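Local coordinates for probable molybdopterin-guanine dinucleotide biosynthesis protein A (Aquifex aeolicus, PDB 2E8B) that probably transfers a GMP moiety from GTP to the molybdenum cofactor, forming molybdopterin guanine dinucleotide with the help of magnesium, at residues Lys8-Val19 against Ala50-Val60; Val118-Val128 against Val138-Leu146. One frame throughout, in Å; residues are numbered along the deposited sequence.

Contacts 1 and 2 belong to one mixed sheet and lie about 13 Å apart, centre to centre. Contact 1 is the parallel pairing at the start of the N-terminal part, which probably binds the nucleotide; contact 2 is an antiparallel pairing farther along the sheet, and strand 99-104 lies between them. They touch directly through Leu-119, whose CD1 sits 3.8 Å from Phe-54 CE1 and whose CD2 packs on Val-14 and Ser-12. Both lie near residues predicted to bind GTP or magnesium: the side chain of Val-60 in contact 1 is about 4 Å from those of Leu-20 and Asp-77, while that of Val-138 in contact 2 is about 7 Å from Asp-106, the predicted magnesium ligand.

Contact 1 (Lys8-Val19 against Ala50-Val60); sequences KGSLSKVNTCYV and AKSVFKEVYIV
Cys-17 lays its CB over one face of the Phe-54 ring, 3.3 Å from CD2, and with SG anti to its backbone N (chi1 177°) the sulfur comes obliquely to the ring, in a sulfur-aromatic contact 4.6 Å from the centroid. A small, weakly polar side chain suits a place so close to an aromatic face. The ring is also met at its edge, where Val-14 O lies in the ring plane 3.4 Å from CD1, and Val-53 CG1 sits over the centre of a face.

Thr-16, Tyr-18, Glu-56 and Tyr-58 share the other face of the sheet. Tyr-18 and Tyr-58 lie side by side, their planes only 20° apart but slid so far that the rings barely overlap; Tyr-18 CE2 comes 3.7 Å from Tyr-58 CD1. Back on the Cys-17 face, Val-19 turns CB to Ile-59 CD1 and CG2 to Val-57 CG1; these side chains are beta-branched, which suits extended strand backbone, and Val-19 packs on Ile-43 and Val-46 of helix 32-51.

Between the two layers of side chains, parallel backbone bonds alternate: Glu-56, Tyr-58 and Val-60 donate N-H to Asn-15, Cys-17 and Val-19 O, while Cys-17 and Val-19 donate to Glu-56 and Tyr-58 O. At the outer end Lys-8 runs its aliphatic chain past the backbone carbonyl of Phe-54 and the CG of Lys-55, then bends at chi4 (-53°) so that NZ donates to Lys-51 O at 3.0 Å near the C-terminal end of helix 32-51, where carbonyl dipoles would probably favour a positive charge, partly offset by the Lys-51 ammonium.

The two strands and crossover helix 32-51 form a beta-alpha-beta unit; helix 112-120 packs on Phe-54, and strands 99-104 and 74-76 extend the sheet on its two sides.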
loop_
_atom_site.group_PDB
_atom_site.type_symbol
_atom_site.label_atom_id
_atom_site.label_comp_id
_atom_site.label_asym_id
_atom_site.label_seq_id
_atom_site.Cartn_x
_atom_site.Cartn_y
_atom_site.Cartn_z
ATOM N N LYS A 8 -4.228 -18.364 -5.912
ATOM C CA LYS A 8 -3.099 -17.452 -5.990
ATOM C C LYS A 8 -2.062 -17.936 -6.989
ATOM O O LYS A 8 -1.654 -19.099 -6.966
ATOM C CB LYS A 8 -2.457 -17.296 -4.605
ATOM C CG LYS A 8 -3.457 -17.123 -3.473
ATOM C CD LYS A 8 -2.777 -17.062 -2.116
ATOM C CE LYS A 8 -3.813 -17.018 -1.014
ATOM N NZ LYS A 8 -4.810 -15.937 -1.226
ATOM N N GLY A 9 -1.651 -17.029 -7.869
ATOM C CA GLY A 9 -0.648 -17.353 -8.864
ATOM C C GLY A 9 -1.152 -17.749 -10.242
ATOM O O GLY A 9 -0.355 -17.886 -11.173
ATOM N N SER A 10 -2.462 -17.927 -10.388
ATOM C CA SER A 10 -3.027 -18.326 -11.673
ATOM C C SER A 10 -3.342 -17.159 -12.608
ATOM O O SER A 10 -2.644 -16.956 -13.601
ATOM C CB SER A 10 -4.283 -19.175 -11.454
ATOM O OG SER A 10 -5.259 -18.467 -10.713
ATOM N N LEU A 11 -4.382 -16.389 -12.296
ATOM C CA LEU A 11 -4.769 -15.269 -13.151
ATOM C C LEU A 11 -3.817 -14.079 -13.120
ATOM O O LEU A 11 -3.701 -13.349 -14.103
ATOM C CB LEU A 11 -6.192 -14.807 -12.820
ATOM C CG LEU A 11 -7.297 -15.681 -13.424
ATOM C CD1 LEU A 11 -7.200 -17.090 -12.871
ATOM C CD2 LEU A 11 -8.657 -15.088 -13.117
ATOM N N SER A 12 -3.142 -13.869 -11.997
ATOM C CA SER A 12 -2.197 -12.764 -11.904
ATOM C C SER A 12 -0.837 -13.263 -11.447
ATOM O O SER A 12 -0.748 -14.137 -10.582
ATOM C CB SER A 12 -2.706 -11.699 -10.934
ATOM O OG SER A 12 -1.740 -10.676 -10.779
ATOM N N LYS A 13 0.219 -12.713 -12.037
ATOM C CA LYS A 13 1.576 -13.101 -11.680
ATOM C C LYS A 13 2.075 -12.283 -10.500
ATOM O O LYS A 13 3.206 -12.452 -10.046
ATOM C CB LYS A 13 2.513 -12.932 -12.879
ATOM C CG LYS A 13 2.296 -13.959 -13.983
ATOM C CD LYS A 13 2.599 -15.374 -13.499
ATOM C CE LYS A 13 2.514 -16.382 -14.637
ATOM N NZ LYS A 13 2.829 -17.770 -14.189
ATOM N N VAL A 14 1.228 -11.384 -10.012
ATOM C CA VAL A 14 1.580 -10.575 -8.855
ATOM C C VAL A 14 1.176 -11.429 -7.658
ATOM O O VAL A 14 -0.006 -11.542 -7.331
ATOM C CB VAL A 14 0.803 -9.235 -8.839
ATOM C CG1 VAL A 14 1.170 -8.433 -7.594
ATOM C CG2 VAL A 14 1.125 -8.431 -10.095
ATOM N N ASN A 15 2.163 -12.055 -7.026
ATOM C CA ASN A 15 1.910 -12.929 -5.887
ATOM C C ASN A 15 2.253 -12.328 -4.530
ATOM O O ASN A 15 1.975 -12.938 -3.497
ATOM C CB ASN A 15 2.693 -14.235 -6.052
ATOM C CG ASN A 15 2.315 -14.988 -7.309
ATOM O OD1 ASN A 15 1.159 -15.369 -7.494
ATOM N ND2 ASN A 15 3.292 -15.209 -8.182
ATOM N N THR A 16 2.855 -11.141 -4.518
ATOM C CA THR A 16 3.230 -10.527 -3.250
ATOM C C THR A 16 2.638 -9.133 -3.058
ATOM O O THR A 16 2.445 -8.385 -4.016
ATOM C CB THR A 16 4.764 -10.455 -3.109
ATOM O OG1 THR A 16 5.280 -9.415 -3.946
ATOM C CG2 THR A 16 5.391 -11.775 -3.540
ATOM N N CYS A 17 2.350 -8.798 -1.804
ATOM C CA CYS A 17 1.772 -7.507 -1.463
ATOM C C CYS A 17 2.450 -6.911 -0.236
ATOM O O CYS A 17 2.798 -7.627 0.707
ATOM C CB CYS A 17 0.274 -7.671 -1.189
ATOM S SG CYS A 17 -0.634 -6.181 -0.672
ATOM N N TYR A 18 2.623 -5.594 -0.255
ATOM C CA TYR A 18 3.234 -4.880 0.853
ATOM C C TYR A 18 2.204 -3.945 1.455
ATOM O O TYR A 18 1.663 -3.091 0.765
ATOM C CB TYR A 18 4.433 -4.080 0.360
ATOM C CG TYR A 18 5.564 -4.966 -0.062
ATOM C CD1 TYR A 18 5.607 -5.493 -1.345
ATOM C CD2 TYR A 18 6.555 -5.338 0.846
ATOM C CE1 TYR A 18 6.603 -6.378 -1.723
ATOM C CE2 TYR A 18 7.564 -6.224 0.482
ATOM C CZ TYR A 18 7.577 -6.739 -0.806
ATOM O OH TYR A 18 8.558 -7.615 -1.184
ATOM N N VAL A 19 1.920 -4.137 2.739
ATOM C CA VAL A 19 0.962 -3.305 3.449
ATOM C C VAL A 19 1.772 -2.256 4.192
ATOM O O VAL A 19 2.587 -2.586 5.057
ATOM C CB VAL A 19 0.134 -4.140 4.449
ATOM C CG1 VAL A 19 -0.777 -3.234 5.259
ATOM C CG2 VAL A 19 -0.682 -5.182 3.701
ATOM N N ALA A 50 -5.463 -8.794 2.233
ATOM C CA ALA A 50 -4.341 -9.033 1.338
ATOM C C ALA A 50 -3.995 -10.523 1.289
ATOM O O ALA A 50 -3.776 -11.088 0.218
ATOM C CB ALA A 50 -3.133 -8.232 1.797
ATOM N N LYS A 51 -3.948 -11.160 2.455
ATOM C CA LYS A 51 -3.617 -12.580 2.509
ATOM C C LYS A 51 -4.624 -13.447 1.766
ATOM O O LYS A 51 -4.294 -14.561 1.358
ATOM C CB LYS A 51 -3.504 -13.055 3.960
ATOM C CG LYS A 51 -2.153 -12.767 4.606
ATOM C CD LYS A 51 -1.128 -13.899 4.419
ATOM C CE LYS A 51 -0.700 -14.122 2.967
ATOM N NZ LYS A 51 -1.535 -15.125 2.255
ATOM N N SER A 52 -5.844 -12.950 1.585
ATOM C CA SER A 52 -6.861 -13.728 0.880
ATOM C C SER A 52 -6.627 -13.680 -0.626
ATOM O O SER A 52 -7.198 -14.468 -1.378
ATOM C CB SER A 52 -8.274 -13.216 1.203
ATOM O OG SER A 52 -8.569 -11.972 0.584
ATOM N N VAL A 53 -5.764 -12.767 -1.053
ATOM C CA VAL A 53 -5.451 -12.602 -2.469
ATOM C C VAL A 53 -4.021 -12.987 -2.867
ATOM O O VAL A 53 -3.802 -13.522 -3.958
ATOM C CB VAL A 53 -5.693 -11.135 -2.911
ATOM C CG1 VAL A 53 -5.185 -10.917 -4.333
ATOM C CG2 VAL A 53 -7.174 -10.807 -2.823
ATOM N N PHE A 54 -3.054 -12.725 -1.992
ATOM C CA PHE A 54 -1.652 -13.000 -2.307
ATOM C C PHE A 54 -0.980 -14.126 -1.527
ATOM O O PHE A 54 -1.304 -14.377 -0.367
ATOM C CB PHE A 54 -0.845 -11.717 -2.119
ATOM C CG PHE A 54 -1.378 -10.550 -2.906
ATOM C CD1 PHE A 54 -1.122 -10.437 -4.268
ATOM C CD2 PHE A 54 -2.156 -9.575 -2.284
ATOM C CE1 PHE A 54 -1.632 -9.366 -5.006
ATOM C CE2 PHE A 54 -2.669 -8.503 -3.007
ATOM C CZ PHE A 54 -2.407 -8.398 -4.374
ATOM N N LYS A 55 -0.021 -14.783 -2.176
ATOM C CA LYS A 55 0.727 -15.879 -1.569
ATOM C C LYS A 55 1.589 -15.351 -0.426
ATOM O O LYS A 55 1.760 -16.016 0.597
ATOM C CB LYS A 55 1.618 -16.549 -2.620
ATOM C CG LYS A 55 0.860 -16.990 -3.864
ATOM C CD LYS A 55 1.774 -17.557 -4.947
ATOM C CE LYS A 55 2.396 -18.878 -4.528
ATOM N NZ LYS A 55 3.102 -19.541 -5.662
ATOM N N GLU A 56 2.133 -14.153 -0.605
ATOM C CA GLU A 56 2.971 -13.542 0.418
ATOM C C GLU A 56 2.565 -12.096 0.673
ATOM O O GLU A 56 2.338 -11.329 -0.264
ATOM C CB GLU A 56 4.441 -13.601 0.005
ATOM C CG GLU A 56 4.932 -15.012 -0.280
ATOM C CD GLU A 56 6.435 -15.086 -0.450
ATOM O OE1 GLU A 56 6.980 -14.326 -1.279
ATOM O OE2 GLU A 56 7.069 -15.912 0.243
ATOM N N VAL A 57 2.466 -11.741 1.949
ATOM C CA VAL A 57 2.097 -10.390 2.356
ATOM C C VAL A 57 3.060 -9.921 3.436
ATOM O O VAL A 57 3.291 -10.622 4.417
ATOM C CB VAL A 57 0.666 -10.346 2.932
ATOM C CG1 VAL A 57 0.292 -8.919 3.289
ATOM C CG2 VAL A 57 -0.317 -10.913 1.926
ATOM N N TYR A 58 3.625 -8.734 3.249
ATOM C CA TYR A 58 4.553 -8.182 4.222
ATOM C C TYR A 58 4.036 -6.857 4.745
ATOM O O TYR A 58 3.304 -6.149 4.053
ATOM C CB TYR A 58 5.929 -7.945 3.597
ATOM C CG TYR A 58 6.543 -9.166 2.956
ATOM C CD1 TYR A 58 6.290 -9.473 1.623
ATOM C CD2 TYR A 58 7.358 -10.024 3.690
ATOM C CE1 TYR A 58 6.832 -10.604 1.031
ATOM C CE2 TYR A 58 7.907 -11.167 3.106
ATOM C CZ TYR A 58 7.638 -11.447 1.775
ATOM O OH TYR A 58 8.163 -12.571 1.180
ATOM N N ILE A 59 4.412 -6.540 5.977
ATOM C CA ILE A 59 4.026 -5.278 6.587
ATOM C C ILE A 59 5.272 -4.404 6.565
ATOM O O ILE A 59 6.338 -4.826 7.011
ATOM C CB ILE A 59 3.597 -5.466 8.054
ATOM C CG1 ILE A 59 2.404 -6.420 8.139
ATOM C CG2 ILE A 59 3.284 -4.113 8.672
ATOM C CD1 ILE A 59 1.126 -5.884 7.522
ATOM N N VAL A 60 5.151 -3.201 6.020
ATOM C CA VAL A 60 6.283 -2.291 5.989
ATOM C C VAL A 60 6.100 -1.338 7.164
ATOM O O VAL A 60 5.117 -0.598 7.222
ATOM C CB VAL A 60 6.327 -1.482 4.680
ATOM C CG1 VAL A 60 7.442 -0.445 4.752
ATOM C CG2 VAL A 60 6.543 -2.416 3.492
HETATM O O HOH W 1 -2.292 -12.751 -6.629
#

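Contact 2 (Val118-Val128 against Val138-Leu146)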
loop_
_atom_site.group_PDB
_atom_site.type_symbol
_atom_site.label_atom_id
_atom_site.label_comp_id
_atom_site.label_asym_id
_atom_site.label_seq_id
_atom_site.Cartn_x
_atom_site.Cartn_y
_atom_site.Cartn_z
ATOM N N VAL A 118 -8.037 -4.227 -9.580
ATOM C CA VAL A 118 -6.808 -3.530 -9.937
ATOM C C VAL A 118 -5.852 -4.511 -10.604
ATOM O O VAL A 118 -5.261 -4.197 -11.635
ATOM C CB VAL A 118 -6.139 -2.881 -8.705
ATOM C CG1 VAL A 118 -4.773 -2.305 -9.093
ATOM C CG2 VAL A 118 -7.023 -1.764 -8.186
ATOM N N LEU A 119 -5.724 -5.707 -10.034
ATOM C CA LEU A 119 -4.843 -6.717 -10.612
ATOM C C LEU A 119 -5.246 -7.057 -12.043
ATOM O O LEU A 119 -4.391 -7.208 -12.920
ATOM C CB LEU A 119 -4.862 -8.006 -9.783
ATOM C CG LEU A 119 -4.175 -7.971 -8.417
ATOM C CD1 LEU A 119 -4.320 -9.321 -7.732
ATOM C CD2 LEU A 119 -2.711 -7.628 -8.600
ATOM N N GLU A 120 -6.547 -7.200 -12.270
ATOM C CA GLU A 120 -7.049 -7.541 -13.597
ATOM C C GLU A 120 -6.705 -6.461 -14.616
ATOM O O GLU A 120 -6.442 -6.759 -15.779
ATOM C CB GLU A 120 -8.571 -7.740 -13.552
ATOM C CG GLU A 120 -9.194 -8.114 -14.897
ATOM C CD GLU A 120 -10.710 -8.259 -14.832
ATOM O OE1 GLU A 120 -11.211 -8.902 -13.884
ATOM O OE2 GLU A 120 -11.402 -7.745 -15.741
ATOM N N ASN A 121 -6.696 -5.210 -14.166
ATOM C CA ASN A 121 -6.415 -4.076 -15.041
ATOM C C ASN A 121 -4.992 -3.533 -14.962
ATOM O O ASN A 121 -4.720 -2.425 -15.433
ATOM C CB ASN A 121 -7.405 -2.952 -14.735
ATOM C CG ASN A 121 -8.799 -3.279 -15.201
ATOM O OD1 ASN A 121 -9.102 -3.176 -16.389
ATOM N ND2 ASN A 121 -9.656 -3.696 -14.276
ATOM N N PHE A 122 -4.079 -4.312 -14.396
ATOM C CA PHE A 122 -2.700 -3.860 -14.275
ATOM C C PHE A 122 -1.980 -3.675 -15.612
ATOM O O PHE A 122 -2.105 -4.491 -16.523
ATOM C CB PHE A 122 -1.889 -4.829 -13.409
ATOM C CG PHE A 122 -0.407 -4.578 -13.452
ATOM C CD1 PHE A 122 0.111 -3.332 -13.104
ATOM C CD2 PHE A 122 0.472 -5.574 -13.868
ATOM C CE1 PHE A 122 1.485 -3.080 -13.173
ATOM C CE2 PHE A 122 1.843 -5.332 -13.940
ATOM C CZ PHE A 122 2.350 -4.081 -13.592
ATOM N N LYS A 123 -1.229 -2.582 -15.699
ATOM C CA LYS A 123 -0.416 -2.235 -16.863
ATOM C C LYS A 123 0.839 -1.531 -16.345
ATOM O O LYS A 123 0.762 -0.691 -15.448
ATOM C CB LYS A 123 -1.185 -1.300 -17.803
ATOM C CG LYS A 123 -2.279 -2.004 -18.585
ATOM C CD LYS A 123 -3.138 -1.025 -19.374
ATOM C CE LYS A 123 -4.110 -1.762 -20.292
ATOM N NZ LYS A 123 -3.364 -2.485 -21.360
ATOM N N GLU A 124 1.991 -1.881 -16.906
ATOM C CA GLU A 124 3.259 -1.281 -16.503
ATOM C C GLU A 124 3.295 0.218 -16.812
ATOM O O GLU A 124 2.605 0.685 -17.714
ATOM C CB GLU A 124 4.410 -1.990 -17.218
ATOM C CG GLU A 124 4.585 -3.446 -16.799
ATOM C CD GLU A 124 5.675 -4.153 -17.582
ATOM O OE1 GLU A 124 6.822 -3.661 -17.583
ATOM O OE2 GLU A 124 5.384 -5.200 -18.197
ATOM N N PRO A 125 4.104 0.994 -16.066
ATOM C CA PRO A 125 4.966 0.545 -14.972
ATOM C C PRO A 125 4.268 0.571 -13.616
ATOM O O PRO A 125 4.745 -0.030 -12.657
ATOM C CB PRO A 125 6.126 1.531 -15.033
ATOM C CG PRO A 125 5.432 2.800 -15.371
ATOM C CD PRO A 125 4.434 2.382 -16.443
ATOM N N VAL A 126 3.147 1.282 -13.552
ATOM C CA VAL A 126 2.363 1.411 -12.325
ATOM C C VAL A 126 0.886 1.550 -12.661
ATOM O O VAL A 126 0.522 2.212 -13.628
ATOM C CB VAL A 126 2.757 2.672 -11.531
ATOM C CG1 VAL A 126 1.956 2.739 -10.233
ATOM C CG2 VAL A 126 4.236 2.680 -11.258
ATOM N N SER A 127 0.038 0.916 -11.858
ATOM C CA SER A 127 -1.406 1.014 -12.029
ATOM C C SER A 127 -1.954 1.251 -10.635
ATOM O O SER A 127 -1.759 0.431 -9.736
ATOM C CB SER A 127 -1.990 -0.275 -12.612
ATOM O OG SER A 127 -1.672 -0.385 -13.991
ATOM N N VAL A 128 -2.615 2.384 -10.449
ATOM C CA VAL A 128 -3.166 2.714 -9.148
ATOM C C VAL A 128 -4.648 3.011 -9.230
ATOM O O VAL A 128 -5.154 3.471 -10.258
ATOM C CB VAL A 128 -2.450 3.927 -8.528
ATOM C CG1 VAL A 128 -1.084 3.516 -7.998
ATOM C CG2 VAL A 128 -2.305 5.021 -9.566
ATOM N N VAL A 138 -2.561 2.245 -3.462
ATOM C CA VAL A 138 -3.439 1.116 -3.753
ATOM C C VAL A 138 -3.193 0.784 -5.219
ATOM O O VAL A 138 -3.818 1.344 -6.123
ATOM C CB VAL A 138 -4.942 1.436 -3.547
ATOM C CG1 VAL A 138 -5.785 0.225 -3.945
ATOM C CG2 VAL A 138 -5.213 1.789 -2.084
ATOM N N GLY A 139 -2.242 -0.110 -5.457
ATOM C CA GLY A 139 -1.942 -0.467 -6.827
ATOM C C GLY A 139 -0.760 -1.396 -6.975
ATOM O O GLY A 139 -0.217 -1.909 -5.997
ATOM N N VAL A 140 -0.365 -1.610 -8.224
ATOM C CA VAL A 140 0.759 -2.470 -8.535
ATOM C C VAL A 140 1.900 -1.594 -9.011
ATOM O O VAL A 140 1.718 -0.752 -9.895
ATOM C CB VAL A 140 0.401 -3.485 -9.640
ATOM C CG1 VAL A 140 1.604 -4.377 -9.953
ATOM C CG2 VAL A 140 -0.773 -4.340 -9.182
ATOM N N TYR A 141 3.064 -1.792 -8.402
ATOM C CA TYR A 141 4.273 -1.045 -8.735
ATOM C C TYR A 141 5.352 -1.985 -9.240
ATOM O O TYR A 141 5.485 -3.106 -8.748
ATOM C CB TYR A 141 4.825 -0.317 -7.507
ATOM C CG TYR A 141 4.114 0.970 -7.170
ATOM C CD1 TYR A 141 2.862 0.967 -6.550
ATOM C CD2 TYR A 141 4.692 2.197 -7.486
ATOM C CE1 TYR A 141 2.200 2.164 -6.252
ATOM C CE2 TYR A 141 4.043 3.395 -7.197
ATOM C CZ TYR A 141 2.803 3.373 -6.584
ATOM O OH TYR A 141 2.172 4.568 -6.335
ATOM N N SER A 142 6.130 -1.509 -10.209
ATOM C CA SER A 142 7.220 -2.282 -10.791
ATOM C C SER A 142 8.535 -2.035 -10.060
ATOM O O SER A 142 8.872 -0.901 -9.726
ATOM C CB SER A 142 7.398 -1.916 -12.267
ATOM O OG SER A 142 8.568 -2.515 -12.796
ATOM N N LYS A 143 9.285 -3.105 -9.821
ATOM C CA LYS A 143 10.563 -2.988 -9.137
ATOM C C LYS A 143 11.530 -2.151 -9.975
ATOM O O LYS A 143 12.474 -1.561 -9.449
ATOM C CB LYS A 143 11.155 -4.380 -8.894
ATOM C CG LYS A 143 12.351 -4.389 -7.967
ATOM C CD LYS A 143 12.911 -5.790 -7.809
ATOM C CE LYS A 143 14.144 -5.787 -6.921
ATOM N NZ LYS A 143 13.827 -5.383 -5.524
ATOM N N LYS A 144 11.283 -2.100 -11.280
ATOM C CA LYS A 144 12.132 -1.344 -12.195
ATOM C C LYS A 144 12.122 0.146 -11.890
ATOM O O LYS A 144 12.943 0.899 -12.408
ATOM C CB LYS A 144 11.693 -1.585 -13.643
ATOM C CG LYS A 144 11.929 -3.013 -14.122
ATOM C CD LYS A 144 11.514 -3.212 -15.574
ATOM C CE LYS A 144 11.774 -4.644 -16.025
ATOM N NZ LYS A 144 11.433 -4.864 -17.458
ATOM N N LEU A 145 11.193 0.567 -11.039
ATOM C CA LEU A 145 11.078 1.970 -10.658
ATOM C C LEU A 145 12.029 2.328 -9.516
ATOM O O LEU A 145 12.211 3.502 -9.195
ATOM C CB LEU A 145 9.648 2.263 -10.215
ATOM C CG LEU A 145 8.551 1.988 -11.236
ATOM C CD1 LEU A 145 7.212 2.072 -10.547
ATOM C CD2 LEU A 145 8.641 2.983 -12.380
ATOM N N LEU A 146 12.631 1.314 -8.906
ATOM C CA LEU A 146 13.535 1.530 -7.781
ATOM C C LEU A 146 14.596 2.606 -8.017
ATOM O O LEU A 146 14.782 3.485 -7.178
ATOM C CB LEU A 146 14.205 0.212 -7.388
ATOM C CG LEU A 146 14.929 0.203 -6.044
ATOM C CD1 LEU A 146 14.010 0.716 -4.941
ATOM C CD2 LEU A 146 15.386 -1.210 -5.739
#
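Val-126 sets CG1 squarely over the centre of the Tyr-141 ring, 3.7 Å from the centroid and 10° off the normal, a CH-pi contact; Val-128 CG1 approaches the same ring obliquely. On the opposite face of the sheet Val-140 makes a second such contact: with its CG1 anti to the backbone N (chi1 180°), that methyl reaches over the Phe-122 ring, 3.6 Å from the centroid, while CG2 meets Leu-119 CD2. Gly-139 suits its place because any CB there would strike Ser-127 O and Val-128. Ser-127 N donates to Val-140 O at 3.1 Å and Val-140 N to Ser-127 O at 2.9 Å. An alanine in place of Tyr-141 would probably leave Val-126 CG1 without its ring face and Thr-136 O without the hydroxyl that bonds it.

Toward Pro-125, which follows a cis peptide, the pairing weakens: Ser-142 N reaches Pro-125 O in a weak 3.2 Å bond at a poor angle. Beyond it, on the solvent side, Glu-124 OE1 stays 4.8 Å from Lys-144 NZ, opposite charges that do not touch. Helices 84-94 and 160-167 cover Tyr-141, and helix 112-120 lies on the Val-140 side, the alpha/beta/alpha layering consistent with a GT-A nucleotidyltransferase fold.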